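M32 carboxypeptidase (Pyrococcus furiosus, PDB 1KA2) is a broad-specificity, cobalt-dependent metallocarboxypeptidase that removes amino acids one after another from the C-terminus of peptides. Local coordinates at residues Glu154-Leu159 against Leu167-Val172; Ser140-Ala145 against Leu372-Glu377; Glu210-Val215 against Glu325-Met330; Pro201-Lys206 against Gly257-Arg262. All coordinates share one frame; numbering follows the deposited sequence.

Contact 1 (Glu154-Leu159 against Leu167-Val172)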
# COMPACT_ATOMS: atom_id res chain seq x y z
N GLU A 154 -30.19 22.21 -18.88
CA GLU A 154 -30.81 21.21 -18.00
C GLU A 154 -30.02 20.93 -16.73
O GLU A 154 -28.81 21.12 -16.68
CB GLU A 154 -30.96 19.88 -18.72
CG GLU A 154 -31.79 19.87 -19.95
CD GLU A 154 -31.62 18.58 -20.70
OE1 GLU A 154 -31.73 17.51 -20.06
OE2 GLU A 154 -31.37 18.62 -21.92
N PRO A 155 -30.72 20.44 -15.69
CA PRO A 155 -30.08 20.11 -14.42
C PRO A 155 -29.13 18.93 -14.66
O PRO A 155 -28.10 18.81 -14.01
CB PRO A 155 -31.26 19.71 -13.53
CG PRO A 155 -32.40 20.49 -14.11
CD PRO A 155 -32.18 20.34 -15.59
N TYR A 156 -29.49 18.07 -15.60
CA TYR A 156 -28.68 16.91 -15.92
C TYR A 156 -27.34 17.28 -16.53
O TYR A 156 -26.43 16.45 -16.58
CB TYR A 156 -29.44 15.97 -16.85
CG TYR A 156 -28.79 14.61 -17.01
CD1 TYR A 156 -28.34 14.18 -18.26
CD2 TYR A 156 -28.60 13.77 -15.91
CE1 TYR A 156 -27.72 12.94 -18.42
CE2 TYR A 156 -27.98 12.52 -16.06
CZ TYR A 156 -27.55 12.12 -17.31
OH TYR A 156 -26.95 10.89 -17.47
N ASP A 157 -27.21 18.52 -16.99
CA ASP A 157 -25.95 18.98 -17.57
C ASP A 157 -24.92 19.08 -16.46
O ASP A 157 -23.74 18.83 -16.67
CB ASP A 157 -26.08 20.36 -18.22
CG ASP A 157 -27.00 20.38 -19.41
OD1 ASP A 157 -26.91 19.48 -20.26
OD2 ASP A 157 -27.82 21.31 -19.49
N ALA A 158 -25.38 19.48 -15.27
CA ALA A 158 -24.53 19.65 -14.10
C ALA A 158 -23.94 18.33 -13.60
O ALA A 158 -22.81 18.29 -13.14
CB ALA A 158 -25.31 20.33 -12.98
N LEU A 159 -24.71 17.25 -13.69
CA LEU A 159 -24.22 15.94 -13.24
C LEU A 159 -23.23 15.39 -14.27
O LEU A 159 -22.18 14.84 -13.94
CB LEU A 159 -25.39 14.98 -13.04
CG LEU A 159 -26.42 15.49 -12.03
CD1 LEU A 159 -27.59 14.52 -11.92
CD2 LEU A 159 -25.76 15.68 -10.67
N LEU A 167 -19.05 18.24 -20.61
CA LEU A 167 -20.08 17.43 -21.26
C LEU A 167 -21.45 18.05 -20.97
O LEU A 167 -21.71 18.53 -19.86
CB LEU A 167 -20.02 15.98 -20.75
CG LEU A 167 -20.78 14.95 -21.58
CD1 LEU A 167 -20.19 14.89 -22.99
CD2 LEU A 167 -20.70 13.57 -20.92
N ARG A 168 -22.32 18.07 -21.98
CA ARG A 168 -23.65 18.65 -21.83
C ARG A 168 -24.68 17.61 -22.24
O ARG A 168 -24.34 16.66 -22.93
CB ARG A 168 -23.82 19.89 -22.73
CG ARG A 168 -22.94 21.10 -22.40
CD ARG A 168 -23.30 21.71 -21.07
NE ARG A 168 -22.36 21.33 -20.03
CZ ARG A 168 -21.38 22.11 -19.56
NH1 ARG A 168 -21.22 23.33 -20.04
NH2 ARG A 168 -20.55 21.65 -18.63
N THR A 169 -25.92 17.79 -21.80
CA THR A 169 -26.97 16.85 -22.15
C THR A 169 -27.12 16.81 -23.67
O THR A 169 -27.28 15.73 -24.25
CB THR A 169 -28.32 17.23 -21.50
OG1 THR A 169 -28.19 17.23 -20.07
CG2 THR A 169 -29.42 16.23 -21.89
N ARG A 170 -27.06 17.98 -24.30
CA ARG A 170 -27.19 18.09 -25.75
C ARG A 170 -26.13 17.24 -26.44
O ARG A 170 -26.40 16.61 -27.46
CB ARG A 170 -27.05 19.56 -26.19
CG ARG A 170 -27.83 20.54 -25.33
CD ARG A 170 -27.76 21.97 -25.87
NE ARG A 170 -28.59 22.16 -27.06
CZ ARG A 170 -29.92 22.13 -27.07
NH1 ARG A 170 -30.59 21.93 -25.94
NH2 ARG A 170 -30.59 22.30 -28.20
N ASP A 171 -24.93 17.21 -25.88
CA ASP A 171 -23.86 16.39 -26.44
C ASP A 171 -24.31 14.92 -26.47
O ASP A 171 -24.32 14.27 -27.52
CB ASP A 171 -22.59 16.49 -25.58
CG ASP A 171 -21.88 17.82 -25.71
OD1 ASP A 171 -21.43 18.16 -26.82
OD2 ASP A 171 -21.75 18.53 -24.70
N VAL A 172 -24.70 14.42 -25.30
CA VAL A 172 -25.13 13.03 -25.16
C VAL A 172 -26.36 12.72 -25.99
O VAL A 172 -26.49 11.64 -26.55
CB VAL A 172 -25.43 12.69 -23.67
CG1 VAL A 172 -25.72 11.20 -23.52
CG2 VAL A 172 -24.26 13.10 -22.79

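Contact 2 (Ser140-Ala145 against Leu372-Glu377)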
# COMPACT_ATOMS: atom_id res chain seq x y z
N SER A 140 -33.34 12.56 -5.11
CA SER A 140 -33.46 13.88 -4.52
C SER A 140 -32.09 14.53 -4.35
O SER A 140 -31.93 15.72 -4.57
CB SER A 140 -34.17 13.81 -3.17
OG SER A 140 -34.36 15.12 -2.64
N LEU A 141 -31.10 13.74 -3.94
CA LEU A 141 -29.74 14.25 -3.76
C LEU A 141 -29.13 14.70 -5.09
O LEU A 141 -28.45 15.73 -5.16
CB LEU A 141 -28.85 13.18 -3.12
CG LEU A 141 -29.25 12.68 -1.72
CD1 LEU A 141 -28.30 11.55 -1.31
CD2 LEU A 141 -29.20 13.82 -0.70
N ALA A 142 -29.39 13.93 -6.15
CA ALA A 142 -28.89 14.26 -7.48
C ALA A 142 -29.43 15.62 -7.96
O ALA A 142 -28.68 16.45 -8.46
CB ALA A 142 -29.29 13.17 -8.47
N LYS A 143 -30.74 15.83 -7.80
CA LYS A 143 -31.35 17.09 -8.22
C LYS A 143 -30.75 18.23 -7.41
O LYS A 143 -30.33 19.24 -7.97
CB LYS A 143 -32.87 17.04 -8.02
CG LYS A 143 -33.60 16.11 -8.98
CD LYS A 143 -34.90 15.61 -8.36
CE LYS A 143 -36.13 16.08 -9.11
NZ LYS A 143 -36.19 15.53 -10.49
N ARG A 144 -30.69 18.06 -6.09
CA ARG A 144 -30.11 19.11 -5.25
C ARG A 144 -28.71 19.42 -5.78
O ARG A 144 -28.37 20.58 -6.00
CB ARG A 144 -29.98 18.66 -3.78
CG ARG A 144 -31.27 18.22 -3.08
CD ARG A 144 -31.75 19.23 -2.05
NE ARG A 144 -30.76 19.58 -1.03
CZ ARG A 144 -30.34 18.78 -0.05
NH1 ARG A 144 -30.81 17.55 0.07
NH2 ARG A 144 -29.47 19.24 0.85
N ALA A 145 -27.91 18.37 -5.99
CA ALA A 145 -26.54 18.52 -6.47
C ALA A 145 -26.46 19.33 -7.76
O ALA A 145 -25.56 20.15 -7.93
CB ALA A 145 -25.90 17.15 -6.68
N LEU A 372 -34.57 11.59 -17.14
CA LEU A 372 -35.93 11.69 -16.61
C LEU A 372 -35.97 11.87 -15.08
O LEU A 372 -36.71 12.71 -14.57
CB LEU A 372 -36.74 10.44 -16.97
CG LEU A 372 -37.40 10.40 -18.34
CD1 LEU A 372 -36.42 10.85 -19.43
CD2 LEU A 372 -37.94 8.99 -18.60
N MET A 373 -35.18 11.06 -14.37
CA MET A 373 -35.09 11.09 -12.91
C MET A 373 -34.72 12.45 -12.31
O MET A 373 -35.22 12.85 -11.25
CB MET A 373 -34.07 10.04 -12.44
CG MET A 373 -34.51 8.58 -12.61
SD MET A 373 -33.15 7.42 -12.86
CE MET A 373 -32.29 7.60 -11.30
N VAL A 374 -33.83 13.16 -12.99
CA VAL A 374 -33.38 14.46 -12.52
C VAL A 374 -34.14 15.64 -13.15
O VAL A 374 -34.07 16.76 -12.66
CB VAL A 374 -31.86 14.59 -12.77
CG1 VAL A 374 -31.35 15.93 -12.27
CG2 VAL A 374 -31.16 13.45 -12.06
N SER A 375 -34.85 15.37 -14.24
CA SER A 375 -35.63 16.41 -14.94
C SER A 375 -37.07 16.48 -14.46
O SER A 375 -37.48 17.42 -13.79
CB SER A 375 -35.65 16.17 -16.45
OG SER A 375 -34.36 16.28 -17.01
N GLU A 376 -37.86 15.48 -14.84
CA GLU A 376 -39.26 15.43 -14.47
C GLU A 376 -39.36 14.87 -13.05
O GLU A 376 -38.34 14.64 -12.40
CB GLU A 376 -40.03 14.55 -15.45
CG GLU A 376 -41.43 15.03 -15.76
CD GLU A 376 -41.42 16.33 -16.55
OE1 GLU A 376 -42.51 16.91 -16.77
OE2 GLU A 376 -40.31 16.77 -16.95
N GLU A 377 -40.57 14.66 -12.56
CA GLU A 377 -40.75 14.10 -11.22
C GLU A 377 -40.93 12.59 -11.38
O GLU A 377 -42.04 12.07 -11.30
CB GLU A 377 -41.96 14.73 -10.53
CG GLU A 377 -42.53 13.98 -9.32
CD GLU A 377 -41.49 13.70 -8.24
OE1 GLU A 377 -40.85 14.67 -7.76
OE2 GLU A 377 -41.32 12.52 -7.87

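Contact 3 (Glu210-Val215 against Glu325-Met330)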
# COMPACT_ATOMS: atom_id res chain seq x y z
N GLU A 210 -2.82 -20.48 -13.24
CA GLU A 210 -1.48 -20.34 -13.78
C GLU A 210 -1.38 -20.37 -15.30
O GLU A 210 -0.50 -19.72 -15.87
CB GLU A 210 -0.55 -21.40 -13.18
CG GLU A 210 -0.28 -21.21 -11.70
CD GLU A 210 0.91 -22.03 -11.20
OE1 GLU A 210 2.01 -21.88 -11.76
OE2 GLU A 210 0.74 -22.83 -10.25
N TRP A 211 -2.27 -21.10 -15.96
CA TRP A 211 -2.23 -21.16 -17.42
C TRP A 211 -2.45 -19.79 -18.05
O TRP A 211 -1.66 -19.36 -18.89
CB TRP A 211 -3.32 -22.11 -17.97
CG TRP A 211 -3.15 -23.55 -17.62
CD1 TRP A 211 -2.07 -24.15 -17.03
CD2 TRP A 211 -4.11 -24.60 -17.86
NE1 TRP A 211 -2.30 -25.50 -16.88
CE2 TRP A 211 -3.54 -25.80 -17.38
CE3 TRP A 211 -5.39 -24.63 -18.42
CZ2 TRP A 211 -4.21 -27.03 -17.45
CZ3 TRP A 211 -6.06 -25.85 -18.50
CH2 TRP A 211 -5.46 -27.03 -18.02
N MET A 212 -3.51 -19.10 -17.63
CA MET A 212 -3.83 -17.79 -18.18
C MET A 212 -2.92 -16.69 -17.69
O MET A 212 -2.71 -15.70 -18.40
CB MET A 212 -5.29 -17.42 -17.89
CG MET A 212 -6.28 -18.19 -18.74
SD MET A 212 -5.74 -18.22 -20.47
CE MET A 212 -6.04 -16.52 -20.92
N GLU A 213 -2.36 -16.84 -16.49
CA GLU A 213 -1.47 -15.80 -16.02
C GLU A 213 -0.18 -15.83 -16.85
O GLU A 213 0.51 -14.82 -16.97
CB GLU A 213 -1.20 -15.91 -14.49
CG GLU A 213 -0.44 -17.10 -13.98
CD GLU A 213 -0.44 -17.14 -12.45
OE1 GLU A 213 0.33 -17.93 -11.86
OE2 GLU A 213 -1.22 -16.40 -11.84
N ARG A 214 0.10 -16.98 -17.46
CA ARG A 214 1.27 -17.10 -18.32
C ARG A 214 0.94 -16.38 -19.63
O ARG A 214 1.80 -15.72 -20.23
CB ARG A 214 1.60 -18.58 -18.60
CG ARG A 214 2.30 -19.32 -17.45
CD ARG A 214 3.00 -20.59 -17.95
NE ARG A 214 2.16 -21.79 -17.91
CZ ARG A 214 1.86 -22.46 -16.80
NH1 ARG A 214 2.35 -22.06 -15.64
NH2 ARG A 214 1.10 -23.55 -16.86
N VAL A 215 -0.30 -16.50 -20.08
CA VAL A 215 -0.73 -15.85 -21.32
C VAL A 215 -0.80 -14.34 -21.11
O VAL A 215 -0.28 -13.58 -21.93
CB VAL A 215 -2.10 -16.40 -21.79
CG1 VAL A 215 -2.65 -15.54 -22.90
CG2 VAL A 215 -1.94 -17.83 -22.31
N GLU A 325 0.17 -23.22 -26.47
CA GLU A 325 1.21 -23.68 -25.55
C GLU A 325 0.71 -23.90 -24.13
O GLU A 325 1.07 -24.88 -23.48
CB GLU A 325 2.36 -22.68 -25.50
CG GLU A 325 3.29 -22.69 -26.70
CD GLU A 325 4.35 -21.60 -26.62
OE1 GLU A 325 5.05 -21.51 -25.57
OE2 GLU A 325 4.49 -20.84 -27.60
N ASN A 326 -0.12 -22.98 -23.65
CA ASN A 326 -0.61 -23.03 -22.28
C ASN A 326 -2.01 -23.60 -22.04
O ASN A 326 -2.34 -23.94 -20.91
CB ASN A 326 -0.54 -21.63 -21.68
CG ASN A 326 0.89 -21.15 -21.49
OD1 ASN A 326 1.54 -21.50 -20.51
ND2 ASN A 326 1.39 -20.37 -22.44
N LEU A 327 -2.82 -23.71 -23.09
CA LEU A 327 -4.17 -24.23 -22.92
C LEU A 327 -4.38 -25.55 -23.67
O LEU A 327 -4.40 -25.58 -24.90
CB LEU A 327 -5.18 -23.18 -23.39
CG LEU A 327 -5.00 -21.78 -22.78
CD1 LEU A 327 -5.98 -20.82 -23.44
CD2 LEU A 327 -5.22 -21.82 -21.27
N PRO A 328 -4.53 -26.66 -22.92
CA PRO A 328 -4.73 -28.00 -23.48
C PRO A 328 -5.93 -28.08 -24.42
O PRO A 328 -5.83 -28.60 -25.53
CB PRO A 328 -4.92 -28.88 -22.25
CG PRO A 328 -4.08 -28.19 -21.22
CD PRO A 328 -4.44 -26.74 -21.45
N PHE A 329 -7.06 -27.55 -23.96
CA PHE A 329 -8.28 -27.57 -24.75
C PHE A 329 -8.17 -26.77 -26.04
O PHE A 329 -9.09 -26.78 -26.86
CB PHE A 329 -9.45 -27.05 -23.91
CG PHE A 329 -9.24 -25.66 -23.38
CD1 PHE A 329 -9.37 -24.55 -24.21
CD2 PHE A 329 -8.94 -25.47 -22.04
CE1 PHE A 329 -9.19 -23.28 -23.70
CE2 PHE A 329 -8.76 -24.20 -21.52
CZ PHE A 329 -8.89 -23.10 -22.36
N MET A 330 -7.05 -26.07 -26.22
CA MET A 330 -6.86 -25.30 -27.45
C MET A 330 -6.50 -26.19 -28.63
O MET A 330 -6.55 -25.75 -29.77
CB MET A 330 -5.79 -24.21 -27.29
CG MET A 330 -6.35 -22.86 -26.88
SD MET A 330 -7.66 -22.28 -27.96
CE MET A 330 -6.68 -21.69 -29.33

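Contact 4 (Pro201-Lys206 against Gly257-Arg262)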
# COMPACT_ATOMS: atom_id res chain seq x y z
N PRO A 201 -18.30 -22.43 -28.04
CA PRO A 201 -17.95 -23.47 -27.06
C PRO A 201 -16.76 -23.10 -26.16
O PRO A 201 -16.65 -23.59 -25.04
CB PRO A 201 -17.70 -24.71 -27.93
CG PRO A 201 -17.25 -24.12 -29.24
CD PRO A 201 -18.20 -22.95 -29.41
N LEU A 202 -15.89 -22.23 -26.66
CA LEU A 202 -14.72 -21.80 -25.90
C LEU A 202 -15.11 -21.08 -24.59
O LEU A 202 -14.30 -20.94 -23.68
CB LEU A 202 -13.84 -20.89 -26.77
CG LEU A 202 -12.92 -21.62 -27.74
CD1 LEU A 202 -12.21 -20.63 -28.67
CD2 LEU A 202 -11.91 -22.44 -26.94
N GLU A 203 -16.37 -20.65 -24.51
CA GLU A 203 -16.87 -19.98 -23.31
C GLU A 203 -16.95 -20.96 -22.15
O GLU A 203 -16.89 -20.56 -20.98
CB GLU A 203 -18.27 -19.42 -23.53
CG GLU A 203 -18.39 -18.40 -24.63
CD GLU A 203 -19.71 -17.65 -24.56
OE1 GLU A 203 -20.00 -16.87 -25.49
OE2 GLU A 203 -20.46 -17.85 -23.58
N LYS A 204 -17.09 -22.25 -22.46
CA LYS A 204 -17.21 -23.26 -21.42
C LYS A 204 -15.89 -23.91 -21.03
O LYS A 204 -15.78 -24.53 -19.97
CB LYS A 204 -18.21 -24.33 -21.86
CG LYS A 204 -19.64 -23.80 -22.00
CD LYS A 204 -20.62 -24.85 -22.50
CE LYS A 204 -22.03 -24.26 -22.61
NZ LYS A 204 -23.00 -25.22 -23.20
N GLU A 205 -14.88 -23.76 -21.87
CA GLU A 205 -13.59 -24.34 -21.57
C GLU A 205 -13.01 -23.78 -20.26
O GLU A 205 -12.84 -22.57 -20.11
CB GLU A 205 -12.63 -24.11 -22.73
CG GLU A 205 -13.08 -24.72 -24.07
CD GLU A 205 -13.23 -26.24 -24.03
OE1 GLU A 205 -12.83 -26.87 -23.03
OE2 GLU A 205 -13.74 -26.83 -25.02
N LYS A 206 -12.74 -24.68 -19.32
CA LYS A 206 -12.16 -24.30 -18.04
C LYS A 206 -10.64 -24.26 -18.13
O LYS A 206 -10.04 -24.90 -18.98
CB LYS A 206 -12.55 -25.31 -16.96
CG LYS A 206 -14.01 -25.30 -16.56
CD LYS A 206 -14.25 -26.27 -15.40
CE LYS A 206 -15.69 -26.20 -14.89
NZ LYS A 206 -16.70 -26.44 -15.97
N GLY A 257 -11.69 -18.56 -14.13
CA GLY A 257 -11.47 -19.99 -14.17
C GLY A 257 -12.04 -20.61 -15.43
O GLY A 257 -11.80 -21.78 -15.72
N TYR A 258 -12.80 -19.82 -16.19
CA TYR A 258 -13.39 -20.29 -17.45
C TYR A 258 -13.64 -19.07 -18.34
O TYR A 258 -13.59 -17.94 -17.86
CB TYR A 258 -14.70 -21.05 -17.17
CG TYR A 258 -15.81 -20.19 -16.61
CD1 TYR A 258 -16.75 -19.60 -17.45
CD2 TYR A 258 -15.91 -19.94 -15.24
CE1 TYR A 258 -17.77 -18.78 -16.94
CE2 TYR A 258 -16.91 -19.13 -14.72
CZ TYR A 258 -17.84 -18.54 -15.57
OH TYR A 258 -18.84 -17.73 -15.07
N ASP A 259 -13.91 -19.30 -19.63
CA ASP A 259 -14.17 -18.21 -20.58
C ASP A 259 -12.92 -17.31 -20.59
O ASP A 259 -13.01 -16.14 -20.26
CB ASP A 259 -15.39 -17.40 -20.12
CG ASP A 259 -16.05 -16.65 -21.26
OD1 ASP A 259 -15.43 -16.49 -22.33
OD2 ASP A 259 -17.20 -16.21 -21.09
N PHE A 260 -11.78 -17.87 -20.99
CA PHE A 260 -10.52 -17.14 -20.99
C PHE A 260 -10.46 -15.78 -21.68
O PHE A 260 -9.53 -15.01 -21.44
CB PHE A 260 -9.37 -18.04 -21.48
CG PHE A 260 -9.24 -18.14 -22.99
CD1 PHE A 260 -8.61 -17.14 -23.72
CD2 PHE A 260 -9.68 -19.28 -23.66
CE1 PHE A 260 -8.41 -17.27 -25.09
CE2 PHE A 260 -9.48 -19.42 -25.04
CZ PHE A 260 -8.85 -18.41 -25.75
N ARG A 261 -11.45 -15.49 -22.52
CA ARG A 261 -11.48 -14.21 -23.22
C ARG A 261 -11.55 -13.07 -22.20
O ARG A 261 -10.96 -12.00 -22.39
CB ARG A 261 -12.72 -14.14 -24.12
CG ARG A 261 -14.04 -14.10 -23.33
CD ARG A 261 -15.26 -14.41 -24.18
NE ARG A 261 -15.31 -13.61 -25.39
CZ ARG A 261 -16.32 -12.81 -25.72
NH1 ARG A 261 -17.38 -12.70 -24.91
NH2 ARG A 261 -16.28 -12.12 -26.86
N ARG A 262 -12.27 -13.30 -21.11
CA ARG A 262 -12.46 -12.30 -20.07
C ARG A 262 -11.18 -11.72 -19.47
O ARG A 262 -10.96 -10.51 -19.49
CB ARG A 262 -13.31 -12.86 -18.94
CG ARG A 262 -14.73 -13.21 -19.29
CD ARG A 262 -15.33 -14.02 -18.15
NE ARG A 262 -16.68 -14.51 -18.45
CZ ARG A 262 -17.76 -13.75 -18.43
NH1 ARG A 262 -17.66 -12.46 -18.12
NH2 ARG A 262 -18.95 -14.28 -18.72
O HOH W 1 -19.68 -16.83 -21.22

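Contact 1 (Glu154-Leu159 against Leu167-Val172)
The corner between helix 155-163 and helix 169-192 is held by Asp157, which reaches across to the first turn of the second helix and meets Thr169 twice. Asp157 OD1 takes the backbone N of Thr169 at 2.5 Å, shorter than usual and of doubtful exact length, and the Thr169 hydroxyl OG1 at 2.6 Å, the latter coming from well above the carboxylate plane. Thr169 can offer both groups to one oxygen because its OG1 stands beside its own backbone N (chi1 -61°). The other carboxylate oxygen of Asp157, OD2, turns back to Glu154 N at 2.6 Å, so both oxygens are held. This is a helix-loop-helix junction in which Arg168 occupies the N-cap position, and Asp171, at the third helix position, accepts Arg168 N through OD2, the backbone half of a capping box only. Asp157 probably offsets part of the positive end of the helix dipole; Asp171 is also paired with Lys474. The Thr169 methyl CG2 lies 3.1 Å from Glu154 OE2, a carboxylate whose salt bridge is made with Arg371. At the edge of the Tyr156 ring, CD1 comes within 3.5 Å of Thr169 OG1, while the phenol OH is bonded to Glu370.

Contact 2 (Ser140-Ala145 against Leu372-Glu377)
Lys143 sends its CG to the position beside its own backbone N (chi1 -70°), and later bends, chi3 116° and chi4 64°, steer NZ onto the closing turn of helix 359-375, where Met373, Val374 and Glu376 present their carbonyls. Hydrogen bonds run from Lys143 NZ to Met373 O at 2.9 Å and from the same nitrogen to Glu376 O at 3.0 Å. In both the ammonium sits tilted from the carbonyl plane. Val374 O is also close, 3.3 Å from Lys143 NZ. A lysine bound to the carbonyls at a helix C-terminus is well matched to its setting, since the helix dipole there probably adds to the attraction. The aliphatic part of the same side chain packs as well: Lys143 CG lies 4.0 Å from Val374 CG1, and Val374 CG2 meets Ala142 CB at 4.1 Å. A methionine in place of Lys143 would probably leave the carbonyls of Met373 and Glu376 without their shared donor and the turn at the helix end less firmly tied. Helix 132-149 thus lies against the end of helix 359-375, with Leu159 and Pro155 of helix 155-163 packed on Val374, and Ile417 from a loop touching Met373 and Val374.

Contact 3 (Glu210-Val215 against Glu325-Met330)
Trp211 supplies the aromatic part of the contact, laying one face of its indole against the chain as it leaves helix 313-326. Pro328 CD sits over the six-membered ring of Trp211, 3.6 Å from its centroid and 19° off the normal, a CH-pi contact. On that same face Asn326 O approaches Trp211 CG at 3.4 Å. The Phe329 ring comes to the indole's edge, CE2 lying 4.4 Å from Trp211 CZ3.

Among the aliphatic contacts, Leu327 bridges two residues of helix 209-223. Leu327 CD2 touches Trp211 CB at 3.8 Å and Met212 SD at 3.7 Å; the bent chain of the methionine curls round to meet it. Val215 CG2 slides past Asn326 CB at 4.1 Å.

The polar link is one hydrogen bond, Arg214 NE to Asn326 OD1 at 2.7 Å. The amide oxygen lies in the guanidinium plane, at its edge, although the two planar groups are turned 38° apart and the N-H points only roughly at the acceptor (138°). Asn326 ND2 is bonded to Val322 O one turn earlier in its own helix.

With its oxygen taken by Arg214 and its nitrogen by Val322, the Asn326 amide is probably held against a flip. The arginine, whose ion pair with Glu210 is long, thereby gains a neutral partner at the end of helix 313-326, while the rest of the joint depends on shape and the indole face.

Contact 4 (Pro201-Lys206 against Gly257-Arg262)
Lys206 and Tyr258 form a single beta bridge, with CA atoms 4.2 Å apart, between the loop ahead of helix 209-223 and the turn that leads into helix 261-278, the helix carrying the HEXXH motif. The backbone bonding is slight. Asp259 N reaches Glu205 O at 3.5 Å, a weak hydrogen bond, and two CA-H...O contacts accompany it, Tyr258 CA to Glu205 O and Lys206 CA to Gly257 O. Glu203 O lies in the plane of the Tyr258 ring, at its edge, 3.7 Å from Tyr258 CD1. On the buried side Leu202 CD2 meets the edge of the Phe260 ring at CE2.

Next come two carboxylates. Asp259 CG stands opposite its own backbone N (chi1 -157°), which sets its carboxylate beside Glu203, with Glu203 OE2 and Asp259 OD2 4.4 Å apart. A water donates to both, at 2.7 Å from Glu203 OE2 and 2.6 Å from Asp259 OD2. Bridging by this water probably eases the repulsion, as do positive partners: Arg262 NE forms a salt bridge to Asp259 OD2 at 3.2 Å, and Arg346 pairs with Glu203 OE1. Asp259 OD1 is hydrogen-bonded to Tyr341 OH. An alanine in place of Asp259 would remove both oxygens, and would probably leave Arg262 NE and the Tyr341 hydroxyl without this mate and the water with Glu203 as its one remaining carboxylate.

Further out, Arg262 has a second mate in Glu353, while Tyr341 packs edge-to-face with Phe260, takes Arg261 in a cation-pi contact and joins its OH to Arg261 N.

How the contacts relate
The four contacts fall into two pairs. Contacts 1 and 2 have centres about 13 Å apart and share an interface, where Leu159 CD1 packs on Val374 CG2 at 3.7 Å; contact 1 is nested in the loop contact 2 closes. Contacts 3 and 4, with centres about 11 Å apart, alternate along the chain and meet where Met212 CE touches Phe260 CB at 3.7 Å. Contacts 1 and 3 have centres about 46 Å apart, across the chain's centre. Contacts 2, 3 and 4 lie away from the metal. The Leu167 side chain of contact 1 is about 11 Å from that of the magnesium ligand Glu299, and contact 4 lies at the approach to the helix bearing His269 and His273.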